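Local coordinates for type II restriction enzyme NlaIV (Neisseria lactamica, PDB 6QM2), which cleaves double-stranded DNA at the sequence 5'-GGNNCC-3', cutting after the third nucleotide to leave blunt ends with terminal 5'-phosphates, at residues D156-N161 with V202-A207; V195-E200 with P234-I239; P75-N80 with L89-F94. All blocks are in the same frame, centred on the assembly; numbering follows the deposited sequence.

Interaction 1: residues D156-N161 with V202-A207; sequences DGWAIN and VYQNPA
The indole of Trp158 meets 202-207 with the rim of its six-membered ring. The backbone N of Asn205 lies in the ring plane, 3.6 Å from CZ3, and CD of Pro206 sits near the same plane beyond CH2. The flat amide of Gln204 stands steeply to the indole, the two planes 72° apart. These side chains slide past each other in opposite directions, bringing CB of Gln204 to 3.7 Å from CZ3 of Trp158. With CG beside its own backbone N (chi1 -70°) and the chain extended from there, Gln204 reaches the backbone at Trp158-Ala159. Its OE1 takes the N-H of Ala159 in the carbonyl plane, on a lone pair, at 2.9 Å from Ala159 N. CB of Ala159 packs alongside the same amide. Asn205, where the chain leaves helix 191-204, forms an Asx turn: OD1 accepts from Ala207 N, though from well above the carbonyl plane. Val169 of strand 168-172 touches both Trp158 and Asn205. Chemically, a single directed bond from a side chain at the helix end satisfies a loop N-H and orients the OE1 end of the Gln204 amide, while the indole rim adds van der Waals contact.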
loop_
_atom_site.group_PDB
_atom_site.type_symbol
_atom_site.label_atom_id
_atom_site.label_comp_id
_atom_site.label_asym_id
_atom_site.label_seq_id
_atom_site.Cartn_x
_atom_site.Cartn_y
_atom_site.Cartn_z
ATOM N N ASP A 156 -30.273 -3.217 -5.751
ATOM C CA ASP A 156 -31.326 -2.269 -6.066
ATOM C C ASP A 156 -30.923 -1.457 -7.296
ATOM O O ASP A 156 -29.903 -0.765 -7.272
ATOM C CB ASP A 156 -31.603 -1.340 -4.882
ATOM C CG ASP A 156 -32.866 -0.521 -5.082
ATOM O OD1 ASP A 156 -33.960 -1.125 -5.106
ATOM O OD2 ASP A 156 -32.766 0.715 -5.236
ATOM N N GLY A 157 -31.720 -1.561 -8.362
ATOM C CA GLY A 157 -31.555 -0.740 -9.571
ATOM C C GLY A 157 -30.785 -1.372 -10.723
ATOM O O GLY A 157 -30.714 -0.791 -11.813
ATOM N N TRP A 158 -30.184 -2.539 -10.479
ATOM C CA TRP A 158 -29.461 -3.303 -11.499
ATOM C C TRP A 158 -29.704 -4.786 -11.284
ATOM O O TRP A 158 -29.977 -5.212 -10.160
ATOM C CB TRP A 158 -27.960 -3.015 -11.431
ATOM C CG TRP A 158 -27.634 -1.579 -11.625
ATOM C CD1 TRP A 158 -27.586 -0.613 -10.664
ATOM C CD2 TRP A 158 -27.334 -0.930 -12.863
ATOM N NE1 TRP A 158 -27.266 0.599 -11.225
ATOM C CE2 TRP A 158 -27.102 0.434 -12.574
ATOM C CE3 TRP A 158 -27.224 -1.369 -14.187
ATOM C CZ2 TRP A 158 -26.769 1.363 -13.560
ATOM C CZ3 TRP A 158 -26.895 -0.444 -15.170
ATOM C CH2 TRP A 158 -26.673 0.909 -14.850
ATOM N N ALA A 159 -29.588 -5.570 -12.353
ATOM C CA ALA A 159 -29.838 -7.010 -12.276
ATOM C C ALA A 159 -28.762 -7.745 -11.478
ATOM O O ALA A 159 -29.075 -8.702 -10.774
ATOM C CB ALA A 159 -29.979 -7.611 -13.666
ATOM N N ILE A 160 -27.509 -7.296 -11.590
ATOM C CA ILE A 160 -26.393 -7.857 -10.804
ATOM C C ILE A 160 -25.786 -6.782 -9.901
ATOM O O ILE A 160 -25.844 -5.592 -10.224
ATOM C CB ILE A 160 -25.298 -8.502 -11.706
ATOM C CG1 ILE A 160 -24.342 -9.359 -10.861
ATOM C CG2 ILE A 160 -24.520 -7.454 -12.504
ATOM C CD1 ILE A 160 -23.507 -10.328 -11.663
ATOM N N ASN A 161 -25.223 -7.209 -8.766
ATOM C CA ASN A 161 -24.584 -6.296 -7.820
ATOM C C ASN A 161 -23.339 -5.666 -8.424
ATOM O O ASN A 161 -22.376 -6.363 -8.742
ATOM C CB ASN A 161 -24.218 -7.009 -6.511
ATOM C CG ASN A 161 -23.718 -6.046 -5.441
ATOM O OD1 ASN A 161 -24.155 -4.895 -5.369
ATOM N ND2 ASN A 161 -22.798 -6.517 -4.604
ATOM N N VAL A 202 -26.231 -6.129 -19.196
ATOM C CA VAL A 202 -25.646 -5.654 -20.452
ATOM C C VAL A 202 -26.550 -4.591 -21.088
ATOM O O VAL A 202 -26.066 -3.549 -21.522
ATOM C CB VAL A 202 -25.359 -6.815 -21.451
ATOM C CG1 VAL A 202 -25.016 -6.291 -22.839
ATOM C CG2 VAL A 202 -24.211 -7.686 -20.960
ATOM N N TYR A 203 -27.854 -4.861 -21.127
ATOM C CA TYR A 203 -28.831 -3.917 -21.687
ATOM C C TYR A 203 -29.063 -2.699 -20.792
ATOM O O TYR A 203 -29.175 -1.575 -21.294
ATOM C CB TYR A 203 -30.165 -4.618 -21.955
ATOM C CG TYR A 203 -31.231 -3.692 -22.494
ATOM C CD1 TYR A 203 -31.064 -3.046 -23.715
ATOM C CD2 TYR A 203 -32.399 -3.449 -21.778
ATOM C CE1 TYR A 203 -32.036 -2.194 -24.214
ATOM C CE2 TYR A 203 -33.377 -2.598 -22.268
ATOM C CZ TYR A 203 -33.190 -1.973 -23.486
ATOM O OH TYR A 203 -34.157 -1.129 -23.973
ATOM N N GLN A 204 -29.159 -2.940 -19.481
ATOM C CA GLN A 204 -29.349 -1.872 -18.482
ATOM C C GLN A 204 -28.234 -0.834 -18.533
ATOM O O GLN A 204 -28.491 0.360 -18.456
ATOM C CB GLN A 204 -29.423 -2.455 -17.064
ATOM C CG GLN A 204 -30.693 -3.247 -16.766
ATOM C CD GLN A 204 -30.663 -3.939 -15.410
ATOM O OE1 GLN A 204 -29.616 -4.026 -14.761
ATOM N NE2 GLN A 204 -31.816 -4.444 -14.976
ATOM N N ASN A 205 -27.001 -1.313 -18.665
ATOM C CA ASN A 205 -25.804 -0.477 -18.704
ATOM C C ASN A 205 -25.696 0.218 -20.065
ATOM O O ASN A 205 -25.525 -0.460 -21.070
ATOM C CB ASN A 205 -24.580 -1.367 -18.451
ATOM C CG ASN A 205 -23.269 -0.604 -18.426
ATOM O OD1 ASN A 205 -23.224 0.618 -18.587
ATOM N ND2 ASN A 205 -22.182 -1.337 -18.208
ATOM N N PRO A 206 -25.780 1.567 -20.101
ATOM C CA PRO A 206 -25.643 2.278 -21.386
ATOM C C PRO A 206 -24.334 2.001 -22.135
ATOM O O PRO A 206 -24.325 2.023 -23.364
ATOM C CB PRO A 206 -25.719 3.760 -20.988
ATOM C CG PRO A 206 -26.454 3.772 -19.696
ATOM C CD PRO A 206 -26.044 2.508 -18.994
ATOM N N ALA A 207 -23.253 1.748 -21.398
ATOM C CA ALA A 207 -21.946 1.458 -21.990
ATOM C C ALA A 207 -21.920 0.158 -22.800
ATOM O O ALA A 207 -21.291 0.104 -23.857
ATOM C CB ALA A 207 -20.876 1.423 -20.905
#

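Interaction 2: residues V195-E200 with P234-I239; sequences VSAIEE and PRWHEI
The hydroxyl of Ser196 donates to the carbonyl O of Pro234, with OG 2.7 Å from that O. It comes in 40° above the carbonyl plane, so it does not meet a lone pair. OG stands anti to the nitrogen of its own residue (chi1 179°), which carries it off the helix to the turn ahead of helix 236-239. The same OG lies in the plane of the Trp236 indole, at its edge, and CD1 of Ile239 packs against it. Water 1 adds a second polar link: it donates to Ser196 O at 3.0 Å and, weakly, to Glu199 OE1, and accepts weakly from Trp236 N. Trp236 lays its indole against 195-200. One face receives Ala197, whose CB makes a CH-pi contact 4.2 Å from the centroid of the six-membered ring. Glu200 crosses the indole at about a right angle, with CG 3.7 Å from Trp236 CD1; its carboxylate plane is turned only 11° from that of the ring. Arg235, at the N-cap position, points its CB away from 195-200; its NH1 forms a salt bridge with Glu238 OE1 at 2.7 Å, within the same segment. Thus the short helix 236-239 and the turn before it lie against one side of helix 191-204. The longer helix has other neighbours as well: Ile198 packs on Phe107 and Ile114 of helix 107-116, and Val195 on Trp215 and Phe219 of helix 215-227.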
loop_
_atom_site.group_PDB
_atom_site.type_symbol
_atom_site.label_atom_id
_atom_site.label_comp_id
_atom_site.label_asym_id
_atom_site.label_seq_id
_atom_site.Cartn_x
_atom_site.Cartn_y
_atom_site.Cartn_z
ATOM N N VAL A 195 -26.018 -15.797 -15.137
ATOM C CA VAL A 195 -25.832 -15.402 -16.531
ATOM C C VAL A 195 -27.021 -14.569 -17.008
ATOM O O VAL A 195 -26.831 -13.596 -17.747
ATOM C CB VAL A 195 -25.600 -16.627 -17.454
ATOM C CG1 VAL A 195 -25.581 -16.220 -18.927
ATOM C CG2 VAL A 195 -24.294 -17.331 -17.091
ATOM N N SER A 196 -28.233 -14.943 -16.583
ATOM C CA SER A 196 -29.439 -14.158 -16.889
ATOM C C SER A 196 -29.326 -12.730 -16.367
ATOM O O SER A 196 -29.725 -11.785 -17.055
ATOM C CB SER A 196 -30.697 -14.810 -16.312
ATOM O OG SER A 196 -31.845 -14.022 -16.596
ATOM N N ALA A 197 -28.780 -12.586 -15.159
ATOM C CA ALA A 197 -28.505 -11.268 -14.583
ATOM C C ALA A 197 -27.494 -10.495 -15.429
ATOM O O ALA A 197 -27.721 -9.318 -15.731
ATOM C CB ALA A 197 -28.016 -11.394 -13.147
ATOM N N ILE A 198 -26.407 -11.165 -15.828
ATOM C CA ILE A 198 -25.383 -10.551 -16.690
ATOM C C ILE A 198 -26.029 -10.075 -17.989
ATOM O O ILE A 198 -25.826 -8.934 -18.388
ATOM C CB ILE A 198 -24.201 -11.504 -17.026
ATOM C CG1 ILE A 198 -23.416 -11.925 -15.766
ATOM C CG2 ILE A 198 -23.251 -10.861 -18.037
ATOM C CD1 ILE A 198 -22.625 -10.824 -15.089
ATOM N N GLU A 199 -26.816 -10.944 -18.625
ATOM C CA GLU A 199 -27.487 -10.610 -19.886
ATOM C C GLU A 199 -28.271 -9.310 -19.785
ATOM O O GLU A 199 -28.137 -8.433 -20.637
ATOM C CB GLU A 199 -28.437 -11.732 -20.327
ATOM C CG GLU A 199 -29.039 -11.535 -21.718
ATOM C CD GLU A 199 -30.278 -12.380 -21.970
ATOM O OE1 GLU A 199 -30.434 -13.454 -21.339
ATOM O OE2 GLU A 199 -31.098 -11.961 -22.818
ATOM N N GLU A 200 -29.095 -9.199 -18.747
ATOM C CA GLU A 200 -29.952 -8.028 -18.582
ATOM C C GLU A 200 -29.130 -6.796 -18.228
ATOM O O GLU A 200 -29.358 -5.719 -18.785
ATOM C CB GLU A 200 -31.043 -8.283 -17.531
ATOM C CG GLU A 200 -32.146 -7.229 -17.486
ATOM C CD GLU A 200 -32.809 -6.987 -18.831
ATOM O OE1 GLU A 200 -32.975 -7.953 -19.610
ATOM O OE2 GLU A 200 -33.159 -5.824 -19.112
ATOM N N PRO A 234 -32.660 -18.351 -18.519
ATOM C CA PRO A 234 -34.002 -17.765 -18.388
ATOM C C PRO A 234 -34.001 -16.247 -18.575
ATOM O O PRO A 234 -32.956 -15.610 -18.416
ATOM C CB PRO A 234 -34.410 -18.133 -16.959
ATOM C CG PRO A 234 -33.129 -18.330 -16.229
ATOM C CD PRO A 234 -32.152 -18.864 -17.232
ATOM N N ARG A 235 -35.155 -15.685 -18.936
ATOM C CA ARG A 235 -35.312 -14.228 -18.991
ATOM C C ARG A 235 -35.231 -13.692 -17.568
ATOM O O ARG A 235 -35.774 -14.304 -16.648
ATOM C CB ARG A 235 -36.643 -13.824 -19.629
ATOM C CG ARG A 235 -36.713 -14.032 -21.137
ATOM C CD ARG A 235 -37.873 -13.263 -21.773
ATOM N NE ARG A 235 -39.145 -13.449 -21.053
ATOM C CZ ARG A 235 -39.835 -12.512 -20.380
ATOM N NH1 ARG A 235 -40.973 -12.857 -19.776
ATOM N NH2 ARG A 235 -39.430 -11.240 -20.298
ATOM N N TRP A 236 -34.539 -12.568 -17.385
ATOM C CA TRP A 236 -34.343 -11.991 -16.047
ATOM C C TRP A 236 -35.667 -11.577 -15.408
ATOM O O TRP A 236 -35.864 -11.776 -14.209
ATOM C CB TRP A 236 -33.390 -10.794 -16.098
ATOM C CG TRP A 236 -33.204 -10.113 -14.768
ATOM C CD1 TRP A 236 -33.565 -8.836 -14.443
ATOM C CD2 TRP A 236 -32.629 -10.679 -13.587
ATOM N NE1 TRP A 236 -33.237 -8.567 -13.135
ATOM C CE2 TRP A 236 -32.662 -9.682 -12.585
ATOM C CE3 TRP A 236 -32.077 -11.927 -13.277
ATOM C CZ2 TRP A 236 -32.169 -9.895 -11.294
ATOM C CZ3 TRP A 236 -31.584 -12.142 -11.988
ATOM C CH2 TRP A 236 -31.636 -11.128 -11.013
ATOM N N HIS A 237 -36.565 -11.018 -16.216
ATOM C CA HIS A 237 -37.891 -10.608 -15.749
ATOM C C HIS A 237 -38.653 -11.734 -15.029
ATOM O O HIS A 237 -39.304 -11.485 -14.017
ATOM C CB HIS A 237 -38.724 -10.068 -16.918
ATOM C CG HIS A 237 -39.964 -9.345 -16.493
ATOM N ND1 HIS A 237 -39.955 -8.021 -16.107
ATOM C CD2 HIS A 237 -41.250 -9.759 -16.394
ATOM C CE1 HIS A 237 -41.182 -7.652 -15.788
ATOM N NE2 HIS A 237 -41.988 -8.687 -15.954
ATOM N N GLU A 238 -38.557 -12.960 -15.545
ATOM C CA GLU A 238 -39.214 -14.123 -14.930
ATOM C C GLU A 238 -38.619 -14.517 -13.574
ATOM O O GLU A 238 -39.363 -14.889 -12.668
ATOM C CB GLU A 238 -39.183 -15.342 -15.871
ATOM C CG GLU A 238 -39.995 -15.188 -17.154
ATOM C CD GLU A 238 -41.476 -14.931 -16.909
ATOM O OE1 GLU A 238 -42.054 -14.076 -17.615
ATOM O OE2 GLU A 238 -42.064 -15.570 -16.006
ATOM N N ILE A 239 -37.295 -14.435 -13.440
ATOM C CA ILE A 239 -36.598 -14.913 -12.228
ATOM C C ILE A 239 -36.183 -13.820 -11.239
ATOM O O ILE A 239 -35.722 -14.136 -10.139
ATOM C CB ILE A 239 -35.351 -15.769 -12.570
ATOM C CG1 ILE A 239 -34.320 -14.985 -13.401
ATOM C CG2 ILE A 239 -35.769 -17.034 -13.302
ATOM C CD1 ILE A 239 -32.923 -15.563 -13.320
HETATM O O HOH W 1 -31.893 -11.997 -19.069
#

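Interaction 3: residues P75-N80 with L89-F94; sequences PDFFLN and LEVKAF. With NA (sodium ion), chain B; K (potassium ion), chain C.
The carbonyl O of Leu89 is gripped by two successive N-H groups: Asp76 N at 2.8 Å from Leu89 O, tilted 25° from the carbonyl plane, and Phe77 N in that plane along an almost straight bond of 176°. Leu89 N returns a bond to Phe77 O, making Phe77 and Leu89 an antiparallel hydrogen-bonded pair. Asp76 and Phe77 both face Leu89, a classic beta bulge at the start of strand 77-78. Farther along, Asp76 OD2 accepts the N-H of Val91 on its anti lone pair, 2.8 Å from Val91 N. The Asp76 carboxylate stacks on that of Glu90 with the planes 22° apart. The two carboxylates come close, Asp76 OD2 3.3 Å from Glu90 OE1. Water 3 lies between the two acids, within donating distance of Asp76 OD1 and Glu90 OE2. Two ions lie near the pair: sodium is bound by Pro75 O at 2.5 Å, with Ser68, Asn70 and Met73 completing the protein ligands, while potassium lies a long 3.3 Å from Glu90 OE2. Water 4, a sodium ligand, donates to Asp76 OD1 and so ties that acid to the ion. Phe77 and Leu89 share one face of the sheet, where the apolar packing lies. Phe77 runs alongside Leu89, pointing the same way, and receives Val91 CG2 at its ring edge, 3.7 Å from CE2; Leu79 CD1 reaches Leu89 CB. Leu54 of helix 44-60 touches Phe77, Leu89 and Val91. Pro75-Asp76, in the loop just before strand 77-78, and Glu90-Val91-Lys92 on strand 88-95 fit the PD-(D/E)XK signature of this nuclease clan, and the hairpin that brings their acids together is consistent with its active-site arrangement.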
loop_
_atom_site.group_PDB
_atom_site.type_symbol
_atom_site.label_atom_id
_atom_site.label_comp_id
_atom_site.label_asym_id
_atom_site.label_seq_id
_atom_site.Cartn_x
_atom_site.Cartn_y
_atom_site.Cartn_z
ATOM N N PRO A 75 -8.423 -16.450 -14.543
ATOM C CA PRO A 75 -8.087 -16.922 -13.202
ATOM C C PRO A 75 -6.726 -16.397 -12.735
ATOM O O PRO A 75 -6.120 -15.572 -13.420
ATOM C CB PRO A 75 -8.027 -18.435 -13.399
ATOM C CG PRO A 75 -7.482 -18.588 -14.783
ATOM C CD PRO A 75 -7.840 -17.342 -15.562
ATOM N N ASP A 76 -6.276 -16.853 -11.571
ATOM C CA ASP A 76 -4.925 -16.572 -11.081
ATOM C C ASP A 76 -3.991 -17.733 -11.403
ATOM O O ASP A 76 -2.851 -17.515 -11.823
ATOM C CB ASP A 76 -4.932 -16.307 -9.568
ATOM C CG ASP A 76 -5.667 -15.022 -9.196
ATOM O OD1 ASP A 76 -5.488 -13.998 -9.891
ATOM O OD2 ASP A 76 -6.417 -15.037 -8.192
ATOM N N PHE A 77 -4.473 -18.959 -11.199
ATOM C CA PHE A 77 -3.706 -20.167 -11.495
ATOM C C PHE A 77 -4.434 -21.085 -12.471
ATOM O O PHE A 77 -5.657 -21.236 -12.404
ATOM C CB PHE A 77 -3.429 -20.943 -10.214
ATOM C CG PHE A 77 -2.666 -20.164 -9.185
ATOM C CD1 PHE A 77 -1.332 -19.830 -9.401
ATOM C CD2 PHE A 77 -3.268 -19.775 -7.993
ATOM C CE1 PHE A 77 -0.617 -19.117 -8.454
ATOM C CE2 PHE A 77 -2.556 -19.064 -7.041
ATOM C CZ PHE A 77 -1.230 -18.735 -7.271
ATOM N N PHE A 78 -3.661 -21.688 -13.371
ATOM C CA PHE A 78 -4.128 -22.771 -14.234
ATOM C C PHE A 78 -3.625 -24.096 -13.656
ATOM O O PHE A 78 -2.441 -24.402 -13.772
ATOM C CB PHE A 78 -3.572 -22.599 -15.644
ATOM C CG PHE A 78 -4.012 -21.341 -16.329
ATOM C CD1 PHE A 78 -5.197 -21.308 -17.049
ATOM C CD2 PHE A 78 -3.227 -20.197 -16.288
ATOM C CE1 PHE A 78 -5.605 -20.154 -17.707
ATOM C CE2 PHE A 78 -3.627 -19.038 -16.944
ATOM C CZ PHE A 78 -4.819 -19.014 -17.654
ATOM N N LEU A 79 -4.512 -24.878 -13.043
ATOM C CA LEU A 79 -4.114 -26.147 -12.402
ATOM C C LEU A 79 -3.851 -27.316 -13.377
ATOM O O LEU A 79 -3.348 -28.366 -12.962
ATOM C CB LEU A 79 -5.153 -26.567 -11.356
ATOM C CG LEU A 79 -5.410 -25.561 -10.232
ATOM C CD1 LEU A 79 -6.553 -26.035 -9.344
ATOM C CD2 LEU A 79 -4.145 -25.331 -9.412
ATOM N N ASN A 80 -4.200 -27.131 -14.653
ATOM C CA ASN A 80 -3.951 -28.105 -15.710
ATOM C C ASN A 80 -3.139 -27.408 -16.809
ATOM O O ASN A 80 -3.682 -26.608 -17.574
ATOM C CB ASN A 80 -5.298 -28.612 -16.239
ATOM C CG ASN A 80 -5.170 -29.799 -17.177
ATOM O OD1 ASN A 80 -4.192 -29.941 -17.916
ATOM N ND2 ASN A 80 -6.184 -30.653 -17.167
ATOM N N LEU A 89 -8.286 -21.580 -11.213
ATOM C CA LEU A 89 -8.350 -21.160 -9.810
ATOM C C LEU A 89 -8.123 -19.652 -9.653
ATOM O O LEU A 89 -7.123 -19.119 -10.138
ATOM C CB LEU A 89 -7.301 -21.923 -9.001
ATOM C CG LEU A 89 -7.266 -21.701 -7.484
ATOM C CD1 LEU A 89 -8.593 -22.074 -6.837
ATOM C CD2 LEU A 89 -6.119 -22.486 -6.865
ATOM N N GLU A 90 -9.060 -18.984 -8.977
ATOM C CA GLU A 90 -8.922 -17.580 -8.566
ATOM C C GLU A 90 -8.783 -17.557 -7.041
ATOM O O GLU A 90 -9.589 -18.168 -6.337
ATOM C CB GLU A 90 -10.154 -16.772 -9.003
ATOM C CG GLU A 90 -10.118 -15.275 -8.675
ATOM C CD GLU A 90 -9.287 -14.430 -9.630
ATOM O OE1 GLU A 90 -8.672 -14.978 -10.564
ATOM O OE2 GLU A 90 -9.255 -13.191 -9.443
ATOM N N VAL A 91 -7.761 -16.859 -6.542
ATOM C CA VAL A 91 -7.575 -16.665 -5.102
ATOM C C VAL A 91 -8.070 -15.280 -4.706
ATOM O O VAL A 91 -7.713 -14.285 -5.341
ATOM C CB VAL A 91 -6.100 -16.800 -4.679
ATOM C CG1 VAL A 91 -5.951 -16.618 -3.168
ATOM C CG2 VAL A 91 -5.551 -18.148 -5.116
ATOM N N LYS A 92 -8.883 -15.239 -3.648
ATOM C CA LYS A 92 -9.421 -13.999 -3.087
ATOM C C LYS A 92 -9.202 -13.965 -1.580
ATOM O O LYS A 92 -9.221 -15.002 -0.912
ATOM C CB LYS A 92 -10.919 -13.878 -3.389
ATOM C CG LYS A 92 -11.257 -13.695 -4.860
ATOM C CD LYS A 92 -10.597 -12.447 -5.411
ATOM C CE LYS A 92 -11.204 -11.990 -6.719
ATOM N NZ LYS A 92 -10.658 -10.649 -7.043
ATOM N N ALA A 93 -8.988 -12.762 -1.055
ATOM C CA ALA A 93 -8.783 -12.563 0.375
ATOM C C ALA A 93 -9.475 -11.289 0.838
ATOM O O ALA A 93 -9.463 -10.271 0.136
ATOM C CB ALA A 93 -7.300 -12.508 0.692
ATOM N N PHE A 94 -10.091 -11.365 2.015
ATOM C CA PHE A 94 -10.700 -10.204 2.656
ATOM C C PHE A 94 -10.607 -10.324 4.173
ATOM O O PHE A 94 -10.597 -11.433 4.718
ATOM C CB PHE A 94 -12.159 -10.035 2.210
ATOM C CG PHE A 94 -13.098 -11.086 2.748
ATOM C CD1 PHE A 94 -13.113 -12.365 2.210
ATOM C CD2 PHE A 94 -13.979 -10.791 3.784
ATOM C CE1 PHE A 94 -13.982 -13.334 2.697
ATOM C CE2 PHE A 94 -14.850 -11.755 4.276
ATOM C CZ PHE A 94 -14.852 -13.029 3.731
HETATM NA NA NA B . -5.996 -13.325 -14.477
HETATM K K K C . -9.964 -10.295 -10.881
HETATM O O HOH W 2 -7.081 -12.675 -7.238
HETATM O O HOH W 3 -7.372 -12.479 -11.461
HETATM O O HOH W 4 -4.525 -13.059 -12.447
HETATM O O HOH W 5 -11.015 -7.359 -10.696
#

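In the fold
Interactions 1 and 2 form one continuous patch on helix 191-204, their centres about 11 Å apart and their segments alternating along the chain. Ala159 joins them: its O lies 3.4 Å from Trp236 CZ2 and its CB 3.5 Å from Ala197 O. In addition, Ile160 CD1 meets Ile198 CD1 at 3.6 Å. Interaction 3 is separate, closing earlier in the chain; its centre is about 27 Å from those of interactions 1 and 2, and its nearest atoms are about 13 Å and 14 Å from theirs. The ions and the residues that fit the PD-(D/E)XK signature belong to interaction 3, so 156-161, 195-200, 202-207 and 234-239 are structural packing away from that site.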